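Local coordinates for protein gp18 (Listeria monocytogenes EGD-e, PDB 3GS9) that is of uncertain function but, as a prophage tail protein of the endopeptidase tail family, probably serves as a structural component of the phage tail, at residues K72-D77 with K85-P90; A182-F187 with D286-I291. All blocks are in the same frame, centred on the assembly; numbering follows the deposited sequence.

How the interactions relate
Following the chain from the N terminus, interaction 1 comes first and is local: strand 67-74 turns back through a short connection, and pairing of 72-77 with 85-90 closes a beta hairpin in the N-terminal domain. Interaction 2 opens only after interaction 1 has closed, so the two neither nest nor cross. It closes a loop of 98 residues, bringing 182-187 beside 286-291 at one margin of the mixed sheet in the Prophage endopeptidase tail region. Their centres are about 36 Å apart and their nearest atoms about 21 Å, so they do not meet. The hairpin belongs to the antiparallel sheet, the parallel pairing to the mixed sheet.

Interaction 1 of 2, residues K72-D77 with K85-P90; sequences KQLSHD and KDIRAP
Leu74 and Ile87 lie side by side on one face of an antiparallel strand pair and point the same way. With CG of Leu74 anti to the backbone N (chi1 -174°), Leu74 CD1 reaches Ile87 CG1 at 3.4 Å, closer than usual van der Waals contact, with Ile87 CD1 next to it. On the opposite face Gln73 and Arg88 also run alongside each other, but their amide and guanidinium planes stand almost perpendicular; Gln73 OE1 approaches the guanidinium edge at 3.8 Å from Arg88 NE, while Arg88 NH1 forms a salt bridge with Glu40. Lys72 crosses the Pro90 ring at about a right angle, bringing CG against CD of the proline. A classic beta bulge sets this end: the N-H groups of Lys72 and Gln73 both bond to Arg88 O. Farther along, Ser75 grips Asp86 twice, through N to Asp86 O at 3.1 Å and through OG, which accepts from Asp86 N at 2.9 Å. His76 and Lys85 run side by side, with His76 CD2 3.9 Å from Lys85 CD, and a water joins His76 NE2 to Lys85 NZ, which also donates to Leu56 O. The hairpin of strands 67-74 and 83-90 is flanked by strand 36-40, where Ala89 packs on Ile39, and beyond Gln73 and Leu74 the sheet continues into an antiparallel strand of the second subunit.

Interaction 2 of 2, residues A182-F187 with D286-I291; sequences AKTENF and DYVLFI
Lys183 lays its aliphatic end over one face of the Tyr287 ring, CE standing 4.2 Å above the plane toward the rim. NZ completes a cation-pi contact, 4.8 Å from the ring centroid and 19° off its normal. Hydrogen bonds follow: Tyr287 N donates to Ala182 O at 3.1 Å, and Ala182 N to the side chain of Asp286, meeting OD1 at 2.9 Å from above the carboxylate plane. Thr184 carries the next group. Its OG1 sits between the backbone N and the carbonyl carbon (chi1 68°), from where it donates to Tyr287 O at 2.7 Å, in the carbonyl plane, and accepts from Asn186 N. The latter bond makes an ST turn where the chain rounds the corner at Glu185. Past the corner, Leu289 N bonds to Asn186 O at 3.3 Å. The two segments form parallel bridges, Lys183 with Tyr287 and Phe187 with Leu289, and the shift of two residues between them is a beta bulge. Strand 186-189 is an outermost strand of the chain's mixed six-stranded sheet, beside 287-292, which on its other flank pairs with 297-305. Apolar contacts join the far ends: Phe187 CB rests on Leu289 CB at 3.9 Å, and Ile291 CD1 comes to the edge of the Phe187 ring, 4.1 Å from Phe187 CD2. The CB of Asn186 also touches Val288 CG2.

Interaction 1 of 2, residues K72-D77 with K85-P90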
ATOM      1  N   LYS A  72     -19.899  -5.892 -15.330  1.00 14.50           N
ATOM      2  CA  LYS A  72     -19.709  -5.047 -14.150  1.00 14.05           C
ATOM      3  C   LYS A  72     -19.104  -3.670 -14.454  1.00 15.33           C
ATOM      4  O   LYS A  72     -19.348  -2.719 -13.712  1.00 14.89           O
ATOM      5  CB  LYS A  72     -18.808  -5.753 -13.134  1.00 14.38           C
ATOM      6  CG  LYS A  72     -19.399  -7.005 -12.484  1.00 16.25           C
ATOM      7  CD  LYS A  72     -20.647  -6.610 -11.760  1.00 21.52           C
ATOM      8  CE  LYS A  72     -21.039  -7.520 -10.669  1.00 22.45           C
ATOM      9  NZ  LYS A  72     -22.031  -6.801  -9.773  1.00 18.55           N
ATOM     10  N   GLN A  73     -18.283  -3.575 -15.507  1.00 14.91           N
ATOM     11  CA  GLN A  73     -17.782  -2.310 -15.984  1.00 15.32           C
ATOM     12  C   GLN A  73     -18.192  -2.122 -17.429  1.00 17.99           C
ATOM     13  O   GLN A  73     -18.218  -3.085 -18.190  1.00 16.29           O
ATOM     14  CB  GLN A  73     -16.285  -2.234 -15.839  1.00 15.26           C
ATOM     15  CG  GLN A  73     -15.871  -2.151 -14.404  1.00 19.07           C
ATOM     16  CD  GLN A  73     -14.386  -2.311 -14.206  1.00 17.16           C
ATOM     17  OE1 GLN A  73     -13.821  -3.398 -14.434  1.00 18.16           O
ATOM     18  NE2 GLN A  73     -13.743  -1.249 -13.695  1.00 23.44           N
ATOM     19  N   LEU A  74     -18.544  -0.886 -17.771  1.00 18.02           N
ATOM     20  CA  LEU A  74     -19.076  -0.524 -19.081  1.00 16.31           C
ATOM     21  C   LEU A  74     -18.871   0.968 -19.306  1.00 19.13           C
ATOM     22  O   LEU A  74     -19.255   1.817 -18.468  1.00 20.46           O
ATOM     23  CB  LEU A  74     -20.568  -0.847 -19.142  1.00 16.74           C
ATOM     24  CG  LEU A  74     -21.396  -0.702 -20.430  1.00 19.52           C
ATOM     25  CD1 LEU A  74     -20.936  -1.707 -21.456  1.00 24.83           C
ATOM     26  CD2 LEU A  74     -22.873  -0.906 -20.156  1.00 20.05           C
ATOM     27  N   SER A  75     -18.240   1.274 -20.424  1.00 19.45           N
ATOM     28  CA  SER A  75     -17.991   2.667 -20.841  1.00 19.81           C
ATOM     29  C   SER A  75     -19.065   3.069 -21.861  1.00 19.08           C
ATOM     30  O   SER A  75     -19.633   2.220 -22.539  1.00 18.90           O
ATOM     31  CB  SER A  75     -16.595   2.757 -21.441  1.00 21.82           C
ATOM     32  OG  SER A  75     -16.568   2.080 -22.688  1.00 25.30           O
ATOM     33  N   HIS A  76     -19.402   4.364 -21.943  1.00 17.62           N
ATOM     34  CA  HIS A  76     -20.320   4.853 -22.970  1.00 18.96           C
ATOM     35  C   HIS A  76     -19.717   6.053 -23.681  1.00 23.20           C
ATOM     36  O   HIS A  76     -19.570   7.105 -23.068  1.00 24.55           O
ATOM     37  CB  HIS A  76     -21.659   5.296 -22.367  1.00 21.23           C
ATOM     38  CG  HIS A  76     -22.384   4.220 -21.626  1.00 23.44           C
ATOM     39  ND1 HIS A  76     -22.002   3.806 -20.368  1.00 19.45           N
ATOM     40  CD2 HIS A  76     -23.505   3.525 -21.930  1.00 25.30           C
ATOM     41  CE1 HIS A  76     -22.825   2.853 -19.955  1.00 21.44           C
ATOM     42  NE2 HIS A  76     -23.748   2.673 -20.881  1.00 18.69           N
ATOM     43  N   ASP A  77     -19.413   5.906 -24.972  1.00 24.14           N
ATOM     44  CA  ASP A  77     -18.908   7.019 -25.810  1.00 27.38           C
ATOM     45  C   ASP A  77     -19.622   7.088 -27.153  1.00 27.80           C
ATOM     46  O   ASP A  77     -20.104   6.069 -27.633  1.00 27.38           O
ATOM     47  CB  ASP A  77     -17.413   6.850 -26.012  1.00 28.68           C
ATOM     48  CG  ASP A  77     -16.628   7.016 -24.719  1.00 30.66           C
ATOM     49  OD1 ASP A  77     -16.457   8.175 -24.264  1.00 34.80           O
ATOM     50  OD2 ASP A  77     -16.174   5.993 -24.166  1.00 29.73           O
ATOM     51  N   LYS A  85     -19.250   0.946 -26.734  1.00 20.21           N
ATOM     52  CA  LYS A  85     -19.219   0.511 -25.330  1.00 19.62           C
ATOM     53  C   LYS A  85     -18.107  -0.504 -25.159  1.00 18.68           C
ATOM     54  O   LYS A  85     -17.943  -1.393 -26.004  1.00 18.21           O
ATOM     55  CB  LYS A  85     -20.558  -0.096 -24.864  1.00 19.30           C
ATOM     56  CG  LYS A  85     -21.748   0.849 -25.006  1.00 25.94           C
ATOM     57  CD  LYS A  85     -22.949   0.389 -24.183  1.00 27.86           C
ATOM     58  CE  LYS A  85     -23.483  -0.959 -24.603  1.00 31.99           C
ATOM     59  NZ  LYS A  85     -24.961  -1.067 -24.349  1.00 35.24           N
ATOM     60  N   ASP A  86     -17.314  -0.339 -24.096  1.00 16.78           N
ATOM     61  CA  ASP A  86     -16.247  -1.267 -23.771  1.00 16.18           C
ATOM     62  C   ASP A  86     -16.737  -1.991 -22.525  1.00 17.86           C
ATOM     63  O   ASP A  86     -17.036  -1.347 -21.512  1.00 18.64           O
ATOM     64  CB  ASP A  86     -14.936  -0.541 -23.494  1.00 21.39           C
ATOM     65  CG  ASP A  86     -14.365   0.140 -24.751  1.00 25.91           C
ATOM     66  OD1 ASP A  86     -15.047   0.129 -25.804  1.00 43.68           O
ATOM     67  OD2 ASP A  86     -13.236   0.694 -24.679  1.00 37.55           O
ATOM     68  N   ILE A  87     -16.872  -3.308 -22.642  1.00 18.73           N
ATOM     69  CA  ILE A  87     -17.415  -4.166 -21.578  1.00 17.41           C
ATOM     70  C   ILE A  87     -16.277  -4.881 -20.864  1.00 16.96           C
ATOM     71  O   ILE A  87     -15.353  -5.375 -21.508  1.00 16.18           O
ATOM     72  CB  ILE A  87     -18.356  -5.278 -22.170  1.00 17.89           C
ATOM     73  CG1 ILE A  87     -19.673  -4.679 -22.655  1.00 18.97           C
ATOM     74  CG2 ILE A  87     -18.633  -6.398 -21.130  1.00 17.59           C
ATOM     75  CD1 ILE A  87     -19.558  -3.909 -23.957  1.00 16.10           C
ATOM     76  N   ARG A  88     -16.360  -4.965 -19.548  1.00 16.58           N
ATOM     77  CA  ARG A  88     -15.554  -5.881 -18.803  0.50 17.83           C
ATOM     78  C   ARG A  88     -16.508  -6.706 -17.938  1.00 16.38           C
ATOM     79  O   ARG A  88     -17.266  -6.160 -17.148  1.00 15.14           O
ATOM     80  CB  ARG A  88     -14.504  -5.141 -17.966  0.50 18.89           C
ATOM     81  CG  ARG A  88     -13.338  -4.591 -18.794  0.50 21.00           C
ATOM     82  CD  ARG A  88     -12.238  -3.983 -17.925  0.50 24.08           C
ATOM     83  NE  ARG A  88     -11.624  -4.983 -17.050  0.50 30.47           N
ATOM     84  CZ  ARG A  88     -10.665  -5.839 -17.404  0.50 32.25           C
ATOM     85  NH1 ARG A  88     -10.179  -5.854 -18.643  0.50 38.34           N
ATOM     86  NH2 ARG A  88     -10.196  -6.701 -16.508  0.50 37.48           N
ATOM     87  N   ALA A  89     -16.461  -8.023 -18.123  1.00 15.38           N
ATOM     88  CA  ALA A  89     -17.406  -8.964 -17.528  1.00 14.76           C
ATOM     89  C   ALA A  89     -16.668 -10.102 -16.822  1.00 14.44           C
ATOM     90  O   ALA A  89     -16.200 -11.044 -17.476  1.00 13.74           O
ATOM     91  CB  ALA A  89     -18.360  -9.545 -18.617  1.00 12.26           C
ATOM     92  N   PRO A  90     -16.518  -9.998 -15.489  1.00 14.99           N
ATOM     93  CA  PRO A  90     -16.014 -11.127 -14.685  1.00 16.07           C
ATOM     94  C   PRO A  90     -16.907 -12.371 -14.737  1.00 15.64           C
ATOM     95  O   PRO A  90     -18.136 -12.269 -14.817  1.00 14.74           O
ATOM     96  CB  PRO A  90     -16.037 -10.579 -13.253  1.00 17.68           C
ATOM     97  CG  PRO A  90     -15.901  -9.081 -13.457  1.00 15.23           C
ATOM     98  CD  PRO A  90     -16.745  -8.796 -14.663  1.00 14.37           C
TER
HETATM   99  O   HOH W   1     -25.692   1.090 -21.970  1.00 26.28           O

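Interaction 2 of 2, residues A182-F187 with D286-I291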
ATOM      1  N   ALA A 182      -1.500 -31.579 -14.784  1.00 29.50           N
ATOM      2  CA  ALA A 182      -0.713 -32.766 -15.021  1.00 29.99           C
ATOM      3  C   ALA A 182       0.559 -32.369 -15.724  1.00 30.34           C
ATOM      4  O   ALA A 182       0.652 -31.273 -16.305  1.00 26.40           O
ATOM      5  CB  ALA A 182      -1.498 -33.779 -15.847  1.00 31.64           C
ATOM      6  N   LYS A 183       1.544 -33.261 -15.631  1.00 33.46           N
ATOM      7  CA  LYS A 183       2.791 -33.118 -16.349  1.00 37.62           C
ATOM      8  C   LYS A 183       2.489 -33.287 -17.833  1.00 40.35           C
ATOM      9  O   LYS A 183       1.855 -34.267 -18.226  1.00 41.13           O
ATOM     10  CB  LYS A 183       3.820 -34.156 -15.876  1.00 38.45           C
ATOM     11  CG  LYS A 183       4.595 -33.754 -14.610  1.00 44.35           C
ATOM     12  CD  LYS A 183       3.750 -33.834 -13.343  1.00 48.58           C
ATOM     13  CE  LYS A 183       4.426 -33.125 -12.177  1.00 50.50           C
ATOM     14  NZ  LYS A 183       3.789 -33.463 -10.866  1.00 54.52           N
ATOM     15  N   THR A 184       2.894 -32.299 -18.630  1.00 41.82           N
ATOM     16  CA  THR A 184       2.779 -32.343 -20.081  1.00 42.40           C
ATOM     17  C   THR A 184       4.110 -32.810 -20.675  1.00 44.87           C
ATOM     18  O   THR A 184       5.018 -33.214 -19.937  1.00 46.25           O
ATOM     19  CB  THR A 184       2.441 -30.960 -20.657  1.00 42.06           C
ATOM     20  OG1 THR A 184       3.559 -30.078 -20.480  1.00 44.66           O
ATOM     21  CG2 THR A 184       1.204 -30.377 -19.984  1.00 39.85           C
ATOM     22  N   GLU A 185       4.219 -32.775 -22.003  1.00 45.72           N
ATOM     23  CA  GLU A 185       5.487 -33.050 -22.680  1.00 46.80           C
ATOM     24  C   GLU A 185       6.151 -31.752 -23.160  1.00 44.53           C
ATOM     25  O   GLU A 185       7.183 -31.795 -23.831  1.00 44.57           O
ATOM     26  CB  GLU A 185       5.269 -34.038 -23.843  1.00 47.33           C
ATOM     27  CG  GLU A 185       4.675 -35.382 -23.386  1.00 47.28           C
ATOM     28  CD  GLU A 185       4.823 -36.494 -24.415  1.00 49.30           C
ATOM     29  OE1 GLU A 185       5.969 -36.934 -24.652  1.00 49.85           O
ATOM     30  OE2 GLU A 185       3.786 -36.941 -24.969  1.00 52.55           O
ATOM     31  N   ASN A 186       5.559 -30.610 -22.805  1.00 41.93           N
ATOM     32  CA  ASN A 186       6.139 -29.309 -23.092  1.00 40.09           C
ATOM     33  C   ASN A 186       7.349 -29.078 -22.186  1.00 38.03           C
ATOM     34  O   ASN A 186       7.345 -29.433 -21.001  1.00 37.26           O
ATOM     35  CB  ASN A 186       5.135 -28.163 -22.853  1.00 42.15           C
ATOM     36  CG  ASN A 186       4.080 -28.036 -23.957  1.00 45.91           C
ATOM     37  OD1 ASN A 186       4.337 -28.320 -25.130  1.00 53.17           O
ATOM     38  ND2 ASN A 186       2.886 -27.576 -23.577  1.00 49.36           N
ATOM     39  N   PHE A 187       8.379 -28.474 -22.751  1.00 35.11           N
ATOM     40  CA  PHE A 187       9.563 -28.137 -21.981  1.00 33.79           C
ATOM     41  C   PHE A 187      10.191 -26.926 -22.617  1.00 32.36           C
ATOM     42  O   PHE A 187       9.978 -26.651 -23.806  1.00 35.70           O
ATOM     43  CB  PHE A 187      10.531 -29.325 -21.898  1.00 36.60           C
ATOM     44  CG  PHE A 187      11.254 -29.631 -23.190  1.00 36.39           C
ATOM     45  CD1 PHE A 187      10.553 -29.925 -24.353  1.00 39.82           C
ATOM     46  CD2 PHE A 187      12.637 -29.643 -23.231  1.00 41.07           C
ATOM     47  CE1 PHE A 187      11.223 -30.218 -25.537  1.00 41.00           C
ATOM     48  CE2 PHE A 187      13.314 -29.934 -24.413  1.00 38.16           C
ATOM     49  CZ  PHE A 187      12.605 -30.219 -25.563  1.00 40.91           C
ATOM     50  N   ASP A 286      -1.396 -26.847 -15.614  1.00 20.99           N
ATOM     51  CA  ASP A 286      -0.504 -27.842 -16.186  1.00 22.24           C
ATOM     52  C   ASP A 286       0.954 -27.425 -16.084  1.00 22.26           C
ATOM     53  O   ASP A 286       1.260 -26.229 -16.002  1.00 20.82           O
ATOM     54  CB  ASP A 286      -0.877 -28.140 -17.619  1.00 26.55           C
ATOM     55  CG  ASP A 286      -2.057 -29.071 -17.714  1.00 30.09           C
ATOM     56  OD1 ASP A 286      -2.488 -29.645 -16.667  1.00 24.30           O
ATOM     57  OD2 ASP A 286      -2.527 -29.237 -18.847  1.00 34.21           O
ATOM     58  N   TYR A 287       1.830 -28.424 -16.063  1.00 22.70           N
ATOM     59  CA  TYR A 287       3.249 -28.205 -15.813  1.00 23.87           C
ATOM     60  C   TYR A 287       4.050 -28.224 -17.099  1.00 22.37           C
ATOM     61  O   TYR A 287       3.776 -29.025 -17.988  1.00 25.29           O
ATOM     62  CB  TYR A 287       3.779 -29.273 -14.890  1.00 25.43           C
ATOM     63  CG  TYR A 287       3.246 -29.145 -13.508  1.00 29.43           C
ATOM     64  CD1 TYR A 287       2.056 -29.774 -13.136  1.00 28.96           C
ATOM     65  CD2 TYR A 287       3.914 -28.385 -12.575  1.00 31.46           C
ATOM     66  CE1 TYR A 287       1.558 -29.639 -11.867  1.00 31.92           C
ATOM     67  CE2 TYR A 287       3.426 -28.236 -11.306  1.00 38.67           C
ATOM     68  CZ  TYR A 287       2.255 -28.869 -10.949  1.00 33.43           C
ATOM     69  OH  TYR A 287       1.788 -28.707  -9.670  1.00 35.07           O
ATOM     70  N   VAL A 288       5.015 -27.303 -17.185  1.00 20.12           N
ATOM     71  CA  VAL A 288       6.039 -27.325 -18.219  1.00 19.60           C
ATOM     72  C   VAL A 288       7.401 -27.479 -17.522  1.00 17.89           C
ATOM     73  O   VAL A 288       7.665 -26.814 -16.514  1.00 20.21           O
ATOM     74  CB  VAL A 288       5.964 -26.027 -19.033  1.00 19.52           C
ATOM     75  CG1 VAL A 288       7.052 -25.963 -20.060  1.00 19.38           C
ATOM     76  CG2 VAL A 288       4.577 -25.888 -19.725  1.00 22.35           C
ATOM     77  N   LEU A 289       8.249 -28.378 -18.032  1.00 19.24           N
ATOM     78  CA  LEU A 289       9.604 -28.573 -17.470  1.00 19.03           C
ATOM     79  C   LEU A 289      10.440 -27.392 -17.909  1.00 17.94           C
ATOM     80  O   LEU A 289      10.543 -27.128 -19.107  1.00 20.11           O
ATOM     81  CB  LEU A 289      10.285 -29.837 -17.994  1.00 22.65           C
ATOM     82  CG  LEU A 289      11.710 -30.064 -17.461  1.00 23.90           C
ATOM     83  CD1 LEU A 289      11.760 -30.233 -15.956  1.00 23.76           C
ATOM     84  CD2 LEU A 289      12.385 -31.271 -18.185  1.00 24.74           C
ATOM     85  N   PHE A 290      11.007 -26.678 -16.943  1.00 18.42           N
ATOM     86  CA  PHE A 290      11.862 -25.529 -17.218  1.00 17.37           C
ATOM     87  C   PHE A 290      13.316 -25.985 -17.039  1.00 15.85           C
ATOM     88  O   PHE A 290      13.703 -26.402 -15.968  1.00 15.76           O
ATOM     89  CB  PHE A 290      11.540 -24.343 -16.272  1.00 17.47           C
ATOM     90  CG  PHE A 290      12.215 -23.061 -16.676  1.00 15.13           C
ATOM     91  CD1 PHE A 290      11.688 -22.259 -17.685  1.00 17.42           C
ATOM     92  CD2 PHE A 290      13.433 -22.684 -16.086  1.00 15.49           C
ATOM     93  CE1 PHE A 290      12.311 -21.079 -18.057  1.00 17.39           C
ATOM     94  CE2 PHE A 290      14.070 -21.520 -16.477  1.00 14.02           C
ATOM     95  CZ  PHE A 290      13.518 -20.722 -17.462  1.00 14.89           C
ATOM     96  N   ILE A 291      14.114 -25.910 -18.099  1.00 15.40           N
ATOM     97  CA  ILE A 291      15.525 -26.234 -17.977  1.00 16.80           C
ATOM     98  C   ILE A 291      16.335 -24.941 -18.025  1.00 16.49           C
ATOM     99  O   ILE A 291      16.419 -24.273 -19.076  1.00 15.41           O
ATOM    100  CB  ILE A 291      15.975 -27.196 -19.093  1.00 18.39           C
ATOM    101  CG1 ILE A 291      15.155 -28.486 -19.065  1.00 19.66           C
ATOM    102  CG2 ILE A 291      17.451 -27.497 -18.973  1.00 18.21           C
ATOM    103  CD1 ILE A 291      15.387 -29.387 -20.249  1.00 22.69           C
TER